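Side-chain contacts in MarR family transcriptional regulator (Staphylococcus epidermidis, PDB 5HLI), which probably binds DNA as a dimeric MarR-type transcriptional regulator that responds to oxidation, captured here in its disulfide-bonded form: residues K35-T40 with Q109-E114; L47-E52 with G62-L67; P74-L79 with L97-T102; R78-Q81 with K86-R89; E88-Q91 with R95-I98. The protein carries 1 engineered substitution. All blocks are in the same frame, centred on the assembly; numbering follows the deposited sequence.

Interaction 1: K35-T40 with Q109-E114; sequences KQFGIT and QEAVFE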
# COMPACT_ATOMS: atom_id res chain seq x y z
N LYS A 35 12.36 -9.86 2.38
CA LYS A 35 13.71 -9.90 1.82
C LYS A 35 14.69 -10.61 2.75
O LYS A 35 15.60 -11.30 2.28
CB LYS A 35 14.20 -8.48 1.53
CG LYS A 35 15.65 -8.41 1.06
CD LYS A 35 16.02 -7.00 0.61
CE LYS A 35 17.51 -6.89 0.33
NZ LYS A 35 17.99 -7.98 -0.57
N GLN A 36 14.51 -10.47 4.07
CA GLN A 36 15.39 -11.15 5.01
C GLN A 36 15.26 -12.67 4.91
O GLN A 36 16.23 -13.39 5.17
CB GLN A 36 15.12 -10.68 6.44
CG GLN A 36 15.61 -9.26 6.71
CD GLN A 36 15.20 -8.76 8.09
OE1 GLN A 36 14.44 -9.41 8.80
NE2 GLN A 36 15.71 -7.59 8.46
N PHE A 37 14.08 -13.17 4.54
CA PHE A 37 13.90 -14.59 4.28
C PHE A 37 14.23 -14.97 2.85
O PHE A 37 14.18 -16.15 2.51
CB PHE A 37 12.46 -15.00 4.60
CG PHE A 37 12.17 -15.10 6.08
CD1 PHE A 37 12.52 -16.23 6.79
CD2 PHE A 37 11.57 -14.04 6.75
CE1 PHE A 37 12.27 -16.32 8.15
CE2 PHE A 37 11.32 -14.12 8.11
CZ PHE A 37 11.66 -15.27 8.81
N GLY A 38 14.59 -14.00 2.00
CA GLY A 38 14.93 -14.29 0.63
C GLY A 38 13.76 -14.59 -0.28
O GLY A 38 13.95 -15.21 -1.33
N ILE A 39 12.55 -14.18 0.10
CA ILE A 39 11.35 -14.48 -0.67
C ILE A 39 10.69 -13.18 -1.11
O ILE A 39 10.94 -12.10 -0.55
CB ILE A 39 10.36 -15.35 0.13
CG1 ILE A 39 9.92 -14.63 1.40
CG2 ILE A 39 10.97 -16.71 0.45
CD1 ILE A 39 8.88 -15.38 2.20
N THR A 40 9.85 -13.29 -2.13
CA THR A 40 9.08 -12.16 -2.64
C THR A 40 7.65 -12.23 -2.12
O THR A 40 7.25 -13.20 -1.47
CB THR A 40 9.08 -12.16 -4.17
OG1 THR A 40 8.35 -13.29 -4.65
CG2 THR A 40 10.51 -12.22 -4.71
N GLN A 109 7.47 -21.40 9.08
CA GLN A 109 6.18 -20.73 9.25
C GLN A 109 6.18 -19.85 10.50
O GLN A 109 5.82 -18.67 10.44
CB GLN A 109 5.04 -21.75 9.33
CG GLN A 109 3.68 -21.09 9.57
CD GLN A 109 2.53 -22.08 9.60
OE1 GLN A 109 2.72 -23.29 9.48
NE2 GLN A 109 1.32 -21.56 9.77
N GLU A 110 6.61 -20.41 11.63
CA GLU A 110 6.58 -19.64 12.87
C GLU A 110 7.65 -18.55 12.89
O GLU A 110 7.47 -17.52 13.55
CB GLU A 110 6.74 -20.57 14.08
CG GLU A 110 8.08 -21.28 14.16
CD GLU A 110 8.13 -22.29 15.29
OE1 GLU A 110 7.75 -23.46 15.06
OE2 GLU A 110 8.53 -21.91 16.41
N ALA A 111 8.75 -18.75 12.17
CA ALA A 111 9.77 -17.71 12.09
C ALA A 111 9.28 -16.52 11.28
O ALA A 111 9.49 -15.36 11.67
CB ALA A 111 11.06 -18.27 11.48
N VAL A 112 8.62 -16.77 10.14
CA VAL A 112 8.01 -15.68 9.38
C VAL A 112 6.89 -15.04 10.19
O VAL A 112 6.79 -13.81 10.28
CB VAL A 112 7.50 -16.20 8.02
CG1 VAL A 112 6.77 -15.10 7.28
CG2 VAL A 112 8.65 -16.74 7.18
N PHE A 113 6.04 -15.88 10.78
CA PHE A 113 4.94 -15.41 11.61
C PHE A 113 5.42 -14.45 12.69
O PHE A 113 4.87 -13.36 12.86
CB PHE A 113 4.23 -16.62 12.22
CG PHE A 113 2.94 -16.29 12.92
CD1 PHE A 113 1.80 -16.03 12.19
CD2 PHE A 113 2.87 -16.30 14.30
CE1 PHE A 113 0.61 -15.75 12.82
CE2 PHE A 113 1.68 -16.02 14.94
CZ PHE A 113 0.55 -15.74 14.20
N GLU A 114 6.48 -14.83 13.41
CA GLU A 114 6.99 -13.98 14.49
C GLU A 114 7.65 -12.72 13.94
O GLU A 114 7.49 -11.64 14.51
CB GLU A 114 7.97 -14.77 15.35
CG GLU A 114 8.50 -13.99 16.55
CD GLU A 114 9.09 -14.90 17.61
OE1 GLU A 114 9.64 -14.37 18.60
OE2 GLU A 114 9.01 -16.13 17.46
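Phe37 lays one face of its ring against the methyl CG2 of Val112, in a nearly ideal CH-pi contact: CG2 stands 3.6 Å from the centroid of the Phe37 ring and only 7° off the ring normal. All six ring carbons are therefore at similar distances from this one methyl. Val112 can present it because CG1 is anti to the backbone N (chi1 175°), which turns CG2 out beside that nitrogen. Valine suits the site because it offers a compact methyl to the ring; the same CG2 also packs on Trp51. The far end of the Phe37 ring reaches the helix backbone, with CZ 3.6 Å from Ala111 O, and CE1 lies 4.0 Å from Ala111 CB. The small alanine lets the ring come this close. Gly38 follows in a Schellman motif, its positive phi being natural for glycine, and turns the chain toward helix 41-52, where Thr40 is the N-cap. Phe37 also touches Gln108 and Ala115 of helix 103-117, while Val112 packs on Tyr44 of helix 41-52. The contact thus lies where the end of the long helix 2-36 meets helices 41-52 and 103-117; nearby, Phe113 O accepts a hydrogen bond from Asn13 of the second subunit.

Interaction 2: L47-E52 with G62-L67; sequences LLTLWE and GRHLDL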
# COMPACT_ATOMS: atom_id res chain seq x y z
N LEU A 47 3.52 -19.67 0.00
CA LEU A 47 3.79 -20.25 1.31
C LEU A 47 2.57 -20.15 2.22
O LEU A 47 2.29 -21.06 3.01
CB LEU A 47 5.00 -19.56 1.94
CG LEU A 47 6.34 -19.77 1.23
CD1 LEU A 47 7.41 -18.85 1.81
CD2 LEU A 47 6.77 -21.23 1.32
N LEU A 48 1.82 -19.04 2.12
CA LEU A 48 0.67 -18.84 3.00
C LEU A 48 -0.41 -19.89 2.74
O LEU A 48 -1.03 -20.39 3.69
CB LEU A 48 0.12 -17.43 2.82
CG LEU A 48 0.94 -16.33 3.51
CD1 LEU A 48 0.45 -14.95 3.11
CD2 LEU A 48 0.89 -16.51 5.02
N THR A 49 -0.66 -20.24 1.48
CA THR A 49 -1.67 -21.27 1.22
C THR A 49 -1.14 -22.65 1.59
O THR A 49 -1.91 -23.50 2.07
CB THR A 49 -2.15 -21.22 -0.23
OG1 THR A 49 -3.22 -22.15 -0.41
CG2 THR A 49 -1.04 -21.56 -1.22
N LEU A 50 0.15 -22.90 1.40
CA LEU A 50 0.72 -24.18 1.80
C LEU A 50 0.67 -24.35 3.31
O LEU A 50 0.46 -25.46 3.81
CB LEU A 50 2.16 -24.30 1.30
CG LEU A 50 2.33 -24.54 -0.20
CD1 LEU A 50 3.79 -24.45 -0.59
CD2 LEU A 50 1.77 -25.90 -0.59
N TRP A 51 0.86 -23.26 4.06
CA TRP A 51 0.76 -23.33 5.51
C TRP A 51 -0.67 -23.56 5.98
O TRP A 51 -0.88 -23.93 7.14
CB TRP A 51 1.34 -22.07 6.14
CG TRP A 51 2.84 -22.01 6.06
CD1 TRP A 51 3.70 -23.07 6.06
CD2 TRP A 51 3.65 -20.83 5.94
NE1 TRP A 51 5.00 -22.62 5.97
CE2 TRP A 51 5.00 -21.26 5.89
CE3 TRP A 51 3.37 -19.46 5.88
CZ2 TRP A 51 6.06 -20.36 5.78
CZ3 TRP A 51 4.43 -18.58 5.76
CH2 TRP A 51 5.76 -19.03 5.72
N GLU A 52 -1.66 -23.34 5.11
CA GLU A 52 -3.05 -23.67 5.41
C GLU A 52 -3.40 -25.09 4.96
O GLU A 52 -4.11 -25.80 5.68
CB GLU A 52 -4.00 -22.67 4.74
CG GLU A 52 -3.86 -21.25 5.25
CD GLU A 52 -4.26 -21.13 6.71
OE1 GLU A 52 -5.44 -21.38 7.04
OE2 GLU A 52 -3.38 -20.78 7.54
N GLY A 62 -3.02 -22.56 -7.76
CA GLY A 62 -3.54 -21.56 -8.68
C GLY A 62 -4.96 -21.14 -8.36
O GLY A 62 -5.29 -19.96 -8.46
N ARG A 63 -5.81 -22.09 -7.98
CA ARG A 63 -7.17 -21.74 -7.58
C ARG A 63 -7.17 -20.88 -6.32
O ARG A 63 -7.92 -19.90 -6.23
CB ARG A 63 -8.00 -23.00 -7.38
CG ARG A 63 -8.30 -23.75 -8.68
CD ARG A 63 -9.30 -24.88 -8.46
NE ARG A 63 -8.71 -26.01 -7.74
CZ ARG A 63 -8.04 -27.00 -8.32
NH1 ARG A 63 -7.85 -26.99 -9.63
NH2 ARG A 63 -7.54 -27.99 -7.59
N HIS A 64 -6.34 -21.23 -5.34
CA HIS A 64 -6.29 -20.47 -4.09
C HIS A 64 -5.84 -19.03 -4.32
O HIS A 64 -6.38 -18.10 -3.71
CB HIS A 64 -5.34 -21.14 -3.10
CG HIS A 64 -5.90 -22.38 -2.48
ND1 HIS A 64 -5.13 -23.49 -2.23
CD2 HIS A 64 -7.14 -22.67 -2.05
CE1 HIS A 64 -5.88 -24.42 -1.67
NE2 HIS A 64 -7.10 -23.95 -1.55
N LEU A 65 -4.85 -18.83 -5.19
CA LEU A 65 -4.29 -17.50 -5.42
C LEU A 65 -4.85 -16.81 -6.65
O LEU A 65 -4.53 -15.64 -6.88
CB LEU A 65 -2.76 -17.59 -5.54
CG LEU A 65 -2.02 -18.33 -4.42
CD1 LEU A 65 -0.51 -18.21 -4.60
CD2 LEU A 65 -2.45 -17.83 -3.06
N ASP A 66 -5.67 -17.51 -7.44
CA ASP A 66 -6.12 -17.02 -8.74
C ASP A 66 -4.94 -16.59 -9.60
O ASP A 66 -4.87 -15.45 -10.09
CB ASP A 66 -7.15 -15.90 -8.60
CG ASP A 66 -7.87 -15.61 -9.91
OD1 ASP A 66 -7.88 -16.51 -10.78
OD2 ASP A 66 -8.40 -14.49 -10.07
N LEU A 67 -3.99 -17.50 -9.76
CA LEU A 67 -2.84 -17.30 -10.63
C LEU A 67 -2.75 -18.49 -11.58
O LEU A 67 -3.13 -19.61 -11.24
CB LEU A 67 -1.53 -17.17 -9.84
CG LEU A 67 -1.41 -16.00 -8.85
CD1 LEU A 67 -0.13 -16.12 -8.02
CD2 LEU A 67 -1.47 -14.66 -9.57
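Thr49 brings its hydroxyl up to the imidazole of His64 obliquely. Thr49 OG1 is 3.0 Å from His64 ND1 and 3.4 Å from His64 CG, and the two side chains run at about a right angle to each other. The torsion that puts OG1 there is chi1 -175°, with the oxygen anti to the backbone N; CG2 has to take the crowded position between N and the carbonyl carbon. From there CG2 faces Leu65, whose CD2 lies 4.4 Å away, a loose apolar touch beneath the polar one. Threonine suits a border of this kind, since one branch serves the polar side and the other the apolar side. The firm polar partner is Gln56: its NE2 hydrogen-bonds Thr49 OG1, and its OE1 forms a weak bond with His64 ND1, so one amide bridges both side chains. Helix 41-52 thus meets the end of helix 58-65 at the surface, with Gln56 of the short strand 56-57 between them. Deeper in, Leu50 reaches Ile99 and Leu101 of strand 97-101, and Leu65 packs back on Leu45 and Val46 of helix 41-52.

Interaction 3: P74-L79 with L97-T102; sequences PMLKRL and LIITLT. Engineered in segment 74-79: Met75 (natural residue Leu).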
# COMPACT_ATOMS: atom_id res chain seq x y z
N PRO A 74 7.64 -20.76 -12.44
CA PRO A 74 8.96 -20.31 -11.95
C PRO A 74 8.98 -20.03 -10.46
O PRO A 74 10.03 -20.19 -9.82
CB PRO A 74 9.24 -19.05 -12.77
CG PRO A 74 7.89 -18.54 -13.12
CD PRO A 74 7.05 -19.76 -13.35
N MET A 75 7.88 -19.61 -9.88
CA MET A 75 7.84 -19.40 -8.46
C MET A 75 8.06 -20.66 -7.67
O MET A 75 8.79 -20.62 -6.73
CB MET A 75 6.56 -18.75 -8.05
CG MET A 75 6.52 -17.35 -8.51
SD MET A 75 5.25 -16.59 -7.62
CE MET A 75 3.81 -16.91 -8.58
N LEU A 76 7.42 -21.74 -8.05
CA LEU A 76 7.60 -23.01 -7.35
C LEU A 76 9.00 -23.56 -7.55
O LEU A 76 9.59 -24.12 -6.62
CB LEU A 76 6.54 -24.01 -7.80
CG LEU A 76 5.13 -23.72 -7.26
CD1 LEU A 76 4.11 -24.60 -7.93
CD2 LEU A 76 5.10 -23.90 -5.75
N LYS A 77 9.55 -23.42 -8.75
CA LYS A 77 10.94 -23.82 -8.98
C LYS A 77 11.89 -23.05 -8.08
O LYS A 77 12.82 -23.62 -7.51
CB LYS A 77 11.32 -23.63 -10.44
CG LYS A 77 10.72 -24.66 -11.39
CD LYS A 77 11.24 -24.45 -12.80
CE LYS A 77 10.71 -25.50 -13.76
NZ LYS A 77 11.20 -25.27 -15.14
N ARG A 78 11.66 -21.74 -7.93
CA ARG A 78 12.51 -20.93 -7.06
C ARG A 78 12.34 -21.34 -5.60
O ARG A 78 13.33 -21.39 -4.85
CB ARG A 78 12.19 -19.45 -7.25
CG ARG A 78 12.95 -18.52 -6.29
CD ARG A 78 14.46 -18.72 -6.39
NE ARG A 78 15.18 -17.93 -5.39
CZ ARG A 78 16.49 -18.03 -5.16
NH1 ARG A 78 17.23 -18.88 -5.86
NH2 ARG A 78 17.06 -17.27 -4.23
N LEU A 79 11.11 -21.62 -5.17
CA LEU A 79 10.90 -22.07 -3.80
C LEU A 79 11.53 -23.43 -3.55
O LEU A 79 11.94 -23.73 -2.42
CB LEU A 79 9.41 -22.10 -3.48
CG LEU A 79 8.77 -20.73 -3.25
CD1 LEU A 79 7.26 -20.85 -3.08
CD2 LEU A 79 9.39 -20.06 -2.02
N LEU A 97 1.46 -31.81 -10.63
CA LEU A 97 2.66 -31.36 -9.95
C LEU A 97 2.30 -31.18 -8.48
O LEU A 97 1.56 -30.26 -8.12
CB LEU A 97 3.20 -30.07 -10.55
CG LEU A 97 4.54 -29.58 -9.97
CD1 LEU A 97 5.67 -30.51 -10.37
CD2 LEU A 97 4.83 -28.15 -10.40
N ILE A 98 2.81 -32.07 -7.63
CA ILE A 98 2.49 -32.05 -6.20
C ILE A 98 3.55 -31.22 -5.48
O ILE A 98 4.75 -31.50 -5.58
CB ILE A 98 2.41 -33.47 -5.63
CG1 ILE A 98 1.29 -34.25 -6.31
CG2 ILE A 98 2.20 -33.42 -4.12
CD1 ILE A 98 1.18 -35.69 -5.85
N ILE A 99 3.10 -30.19 -4.76
CA ILE A 99 3.99 -29.29 -4.03
C ILE A 99 3.89 -29.63 -2.55
O ILE A 99 2.79 -29.64 -1.98
CB ILE A 99 3.62 -27.82 -4.28
CG1 ILE A 99 3.61 -27.53 -5.78
CG2 ILE A 99 4.58 -26.89 -3.55
CD1 ILE A 99 4.94 -27.78 -6.46
N THR A 100 5.04 -29.91 -1.93
CA THR A 100 5.08 -30.29 -0.52
C THR A 100 6.13 -29.46 0.19
O THR A 100 7.26 -29.33 -0.29
CB THR A 100 5.39 -31.79 -0.36
OG1 THR A 100 4.58 -32.54 -1.27
CG2 THR A 100 5.10 -32.24 1.06
N LEU A 101 5.76 -28.91 1.34
CA LEU A 101 6.71 -28.17 2.16
C LEU A 101 7.85 -29.08 2.61
O LEU A 101 7.63 -30.23 3.00
CB LEU A 101 6.02 -27.57 3.38
CG LEU A 101 5.03 -26.42 3.17
CD1 LEU A 101 4.15 -26.25 4.39
CD2 LEU A 101 5.78 -25.13 2.86
N THR A 102 9.08 -28.57 2.54
CA THR A 102 10.19 -29.26 3.17
C THR A 102 10.06 -29.13 4.69
O THR A 102 9.23 -28.38 5.21
CB THR A 102 11.53 -28.69 2.71
OG1 THR A 102 11.62 -27.31 3.09
CG2 THR A 102 11.66 -28.80 1.19
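No flat group takes part where Leu76 meets Ile99 and Leu97; there are no ring faces or edges to arrange, and branched aliphatic chains interlock through their methyls. Leu76 straddles the Ile99 side chain. Its CD1 lies 3.6 Å from Ile99 CD1, while its other methyl, CD2, sits 3.7 Å from Ile99 CG2. Both branches of the isoleucine are used, so a beta-branched residue suits this strand position. In Ile99, CG1 lies beside the backbone N and chi2 is -59°, a bend that folds CD1 back against the leucine instead of letting it run on in an extended chain. Leu97, two residues along the strand and on the same face, adds a looser touch, its CD2 4.4 Å from Leu76 CD1. All three residues are buried, and no hydrogen bond links the two segments. Helix 58-65 closes the cluster: Leu58 packs on Leu76 and Leu97, and Ile61 on Ile99. Met75, an engineered residue replacing leucine, and Leu79 touch helix 41-52 instead. This packing is part of the hydrophobic core of a winged helix-turn-helix domain, in which helix 69-81, by its place in the MarR fold probably the DNA-recognition helix, rests on the sheet that continues into the wing.

Interaction 4: R78-Q81 with K86-R89; sequences RLEQ and KRER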
# COMPACT_ATOMS: atom_id res chain seq x y z
N ARG A 78 11.66 -21.74 -7.93
CA ARG A 78 12.51 -20.93 -7.06
C ARG A 78 12.34 -21.34 -5.60
O ARG A 78 13.33 -21.39 -4.85
CB ARG A 78 12.19 -19.45 -7.25
CG ARG A 78 12.95 -18.52 -6.29
CD ARG A 78 14.46 -18.72 -6.39
NE ARG A 78 15.18 -17.93 -5.39
CZ ARG A 78 16.49 -18.03 -5.16
NH1 ARG A 78 17.23 -18.88 -5.86
NH2 ARG A 78 17.06 -17.27 -4.23
N LEU A 79 11.11 -21.62 -5.17
CA LEU A 79 10.90 -22.07 -3.80
C LEU A 79 11.53 -23.43 -3.55
O LEU A 79 11.94 -23.73 -2.42
CB LEU A 79 9.41 -22.10 -3.48
CG LEU A 79 8.77 -20.73 -3.25
CD1 LEU A 79 7.26 -20.85 -3.08
CD2 LEU A 79 9.39 -20.06 -2.02
N GLU A 80 11.62 -24.28 -4.58
CA GLU A 80 12.31 -25.55 -4.42
C GLU A 80 13.82 -25.35 -4.38
O GLU A 80 14.51 -25.96 -3.55
CB GLU A 80 11.92 -26.51 -5.54
CG GLU A 80 12.75 -27.79 -5.57
CD GLU A 80 12.35 -28.74 -6.68
OE1 GLU A 80 12.03 -29.91 -6.38
OE2 GLU A 80 12.36 -28.32 -7.86
N GLN A 81 14.35 -24.51 -5.27
CA GLN A 81 15.78 -24.25 -5.29
C GLN A 81 16.26 -23.63 -3.98
O GLN A 81 17.39 -23.88 -3.55
CB GLN A 81 16.14 -23.36 -6.47
CG GLN A 81 16.03 -24.03 -7.83
CD GLN A 81 16.99 -25.19 -7.99
OE1 GLN A 81 18.16 -25.10 -7.63
NE2 GLN A 81 16.49 -26.30 -8.53
N LYS A 86 9.21 -29.08 -2.01
CA LYS A 86 9.60 -30.10 -2.97
C LYS A 86 8.61 -30.13 -4.12
O LYS A 86 7.41 -29.88 -3.94
CB LYS A 86 9.68 -31.49 -2.32
CG LYS A 86 10.77 -31.61 -1.27
CD LYS A 86 10.95 -33.06 -0.82
CE LYS A 86 12.17 -33.20 0.07
NZ LYS A 86 13.41 -32.76 -0.63
N ARG A 87 9.11 -30.42 -5.32
CA ARG A 87 8.29 -30.56 -6.51
C ARG A 87 8.30 -32.02 -6.95
O ARG A 87 9.37 -32.62 -7.07
CB ARG A 87 8.79 -29.65 -7.64
CG ARG A 87 8.54 -28.17 -7.38
CD ARG A 87 9.28 -27.26 -8.35
NE ARG A 87 8.88 -27.46 -9.74
CZ ARG A 87 9.63 -28.07 -10.65
NH1 ARG A 87 10.82 -28.55 -10.32
NH2 ARG A 87 9.18 -28.20 -11.90
N GLU A 88 7.12 -32.59 -7.16
CA GLU A 88 6.97 -33.97 -7.62
C GLU A 88 6.01 -33.99 -8.79
O GLU A 88 4.79 -33.87 -8.60
CB GLU A 88 6.48 -34.88 -6.50
CG GLU A 88 6.16 -36.30 -6.98
CD GLU A 88 5.34 -37.09 -5.98
OE1 GLU A 88 4.93 -38.23 -6.32
OE2 GLU A 88 5.10 -36.59 -4.87
N ARG A 89 6.55 -34.13 -10.00
CA ARG A 89 5.73 -34.27 -11.20
C ARG A 89 5.37 -35.75 -11.34
O ARG A 89 6.26 -36.59 -11.54
CB ARG A 89 6.48 -33.76 -12.42
CG ARG A 89 5.72 -33.93 -13.73
CD ARG A 89 4.41 -33.16 -13.73
NE ARG A 89 4.61 -31.72 -13.85
CZ ARG A 89 3.63 -30.84 -14.02
NH1 ARG A 89 2.37 -31.25 -14.08
NH2 ARG A 89 3.90 -29.55 -14.12
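Glu80 reaches out from its helix at about a right angle to Arg87, and the two charged groups are also turned across each other, with the carboxylate and guanidinium planes 80° apart. The bond between them nevertheless has good geometry. Arg87 NH1 meets Glu80 OE2 at 2.9 Å with an N-H...O angle of 162°, approaching on the syn side of the carboxylate, and OE2 lies close to the guanidinium plane. This salt bridge uses one guanidinium nitrogen. The other carboxylate oxygen has a separate task: Glu80 OE1 accepts a hydrogen bond from the backbone N of Arg87 at 3.1 Å, the donor standing well above the carboxylate plane. One glutamate thus grips both the main chain and the side chain of the same residue, which should fix the rotation of the Glu80 carboxylate. The extended chain of Glu80 provides the reach, while Arg87 bends at chi3 (62°) to bring NH1 back toward the helix. The methylenes fill the gap between, with Arg87 CD 3.9 Å from Glu80 CB. Lys86 is not in direct ionic contact, its NZ 6.6 Å from Glu80 OE1, though its positive charge may favour the ionised carboxylate. Arg87 also lies against Ile99 of the neighbouring strand. A long acid and a long base suit this partly exposed seam, which joins the end of the probable recognition helix to the first wing strand of the winged helix-turn-helix.

Interaction 5: E88-Q91 with R95-I98; sequences ERQQ and RQLI
Glu88 pairs with Ile98 through two backbone hydrogen bonds, Glu88 N to Ile98 O at 3.0 Å and Ile98 N to Glu88 O at 2.8 Å. The Glu88 side chain runs beside that of Ile98, pointing the same way. Arg89, in the non-hydrogen-bonded pair with Leu97, projects from the other face. Its chain leaves extended but bends at chi2 (62°) and again at chi3 (73°), folding the guanidinium back across the strands. Leu97 CB lies over one face of that group, 3.5 Å above the guanidinium plane and over its centre, while NH1 gives an in-plane bond to Arg95 O at 2.9 Å. Arginine suits the place because its flat group can cover an apolar residue and still hydrogen-bond at its rim. These strands form the beta hairpin of the winged helix-turn-helix domain, the wing that in MarR relatives commonly reaches toward the DNA minor groove; the cationic arginines here are consistent with such a role. Next, Gln90 carries the pairing past the strands proper: its backbone N bonds Gln96 O, nearly along the C=O axis, and its side-chain OE1 accepts Gln96 N at 3.0 Å. The side chains of Gln90 and Gln96 run side by side, their amide planes 10° apart, and Gln90 NE2 comes 3.6 Å from Ile98 CD1. A water donates to Gln90 O and accepts from Arg95 NH1 at 3.3 Å, a long bond. Gln91 turns its own amide back, NE2 meeting Arg89 O at 2.7 Å from above the carbonyl plane, and the backbone O of Gln91 lies over one face of the Arg95 guanidinium.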
# COMPACT_ATOMS: atom_id res chain seq x y z
N GLU A 88 7.12 -32.59 -7.16
CA GLU A 88 6.97 -33.97 -7.62
C GLU A 88 6.01 -33.99 -8.79
O GLU A 88 4.79 -33.87 -8.60
CB GLU A 88 6.48 -34.88 -6.50
CG GLU A 88 6.16 -36.30 -6.98
CD GLU A 88 5.34 -37.09 -5.98
OE1 GLU A 88 4.93 -38.23 -6.32
OE2 GLU A 88 5.10 -36.59 -4.87
N ARG A 89 6.55 -34.13 -10.00
CA ARG A 89 5.73 -34.27 -11.20
C ARG A 89 5.37 -35.75 -11.34
O ARG A 89 6.26 -36.59 -11.54
CB ARG A 89 6.48 -33.76 -12.42
CG ARG A 89 5.72 -33.93 -13.73
CD ARG A 89 4.41 -33.16 -13.73
NE ARG A 89 4.61 -31.72 -13.85
CZ ARG A 89 3.63 -30.84 -14.02
NH1 ARG A 89 2.37 -31.25 -14.08
NH2 ARG A 89 3.90 -29.55 -14.12
N GLN A 90 4.09 -36.06 -11.22
CA GLN A 90 3.63 -37.43 -11.44
C GLN A 90 3.95 -37.86 -12.86
O GLN A 90 3.81 -37.08 -13.81
CB GLN A 90 2.13 -37.54 -11.17
CG GLN A 90 1.73 -37.36 -9.72
CD GLN A 90 0.23 -37.42 -9.52
OE1 GLN A 90 -0.54 -37.05 -10.41
NE2 GLN A 90 -0.20 -37.88 -8.36
N GLN A 91 4.38 -39.11 -13.01
CA GLN A 91 4.80 -39.64 -14.30
C GLN A 91 3.73 -40.53 -14.93
O GLN A 91 4.03 -41.28 -15.87
CB GLN A 91 6.11 -40.42 -14.15
CG GLN A 91 7.24 -39.60 -13.56
CD GLN A 91 7.61 -38.41 -14.42
OE1 GLN A 91 8.04 -38.57 -15.57
NE2 GLN A 91 7.43 -37.21 -13.89
N ARG A 95 -0.80 -36.85 -13.85
CA ARG A 95 0.45 -36.12 -14.11
C ARG A 95 0.42 -34.73 -13.47
O ARG A 95 0.84 -33.74 -14.06
CB ARG A 95 0.73 -36.03 -15.61
CG ARG A 95 0.86 -37.39 -16.28
CD ARG A 95 1.40 -37.27 -17.70
NE ARG A 95 1.22 -38.51 -18.45
CZ ARG A 95 2.23 -39.30 -18.81
NH1 ARG A 95 3.48 -38.98 -18.51
NH2 ARG A 95 1.99 -40.42 -19.48
N GLN A 96 -0.09 -34.67 -12.24
CA GLN A 96 -0.11 -33.42 -11.51
C GLN A 96 1.28 -33.08 -11.00
O GLN A 96 2.18 -33.92 -10.94
CB GLN A 96 -1.10 -33.50 -10.34
CG GLN A 96 -2.52 -33.85 -10.75
CD GLN A 96 -3.36 -34.33 -9.58
OE1 GLN A 96 -2.84 -34.92 -8.63
NE2 GLN A 96 -4.66 -34.06 -9.63
N LEU A 97 1.46 -31.81 -10.63
CA LEU A 97 2.66 -31.36 -9.95
C LEU A 97 2.30 -31.18 -8.48
O LEU A 97 1.56 -30.26 -8.12
CB LEU A 97 3.20 -30.07 -10.55
CG LEU A 97 4.54 -29.58 -9.97
CD1 LEU A 97 5.67 -30.51 -10.37
CD2 LEU A 97 4.83 -28.15 -10.40
N ILE A 98 2.81 -32.07 -7.63
CA ILE A 98 2.49 -32.05 -6.20
C ILE A 98 3.55 -31.22 -5.48
O ILE A 98 4.75 -31.50 -5.58
CB ILE A 98 2.41 -33.47 -5.63
CG1 ILE A 98 1.29 -34.25 -6.31
CG2 ILE A 98 2.20 -33.42 -4.12
CD1 ILE A 98 1.18 -35.69 -5.85
O HOH W 1 4.35 -36.69 -16.34

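Overall arrangement
Interaction 3 is the buried, wholly apolar core contact, while interactions 2, 4 and 5 lie at the surface and bring in polar groups, ions and backbone pairing; interaction 1 is partly buried and depends on an aromatic face. Interactions 3 and 4 both tie helix 69-81 to the wing sheet, one by methyl packing and the other by a salt bridge, with centres about 3 Å apart. Interaction 5 continues the same two strands to the hairpin tip, sharing Leu97 and Ile98 with interaction 3 and Glu88 and Arg89 with interaction 4. Trp51 of interaction 2 touches Val112 of interaction 1 and Leu101 of interaction 3. Along the chain, interaction 1 encloses all the others.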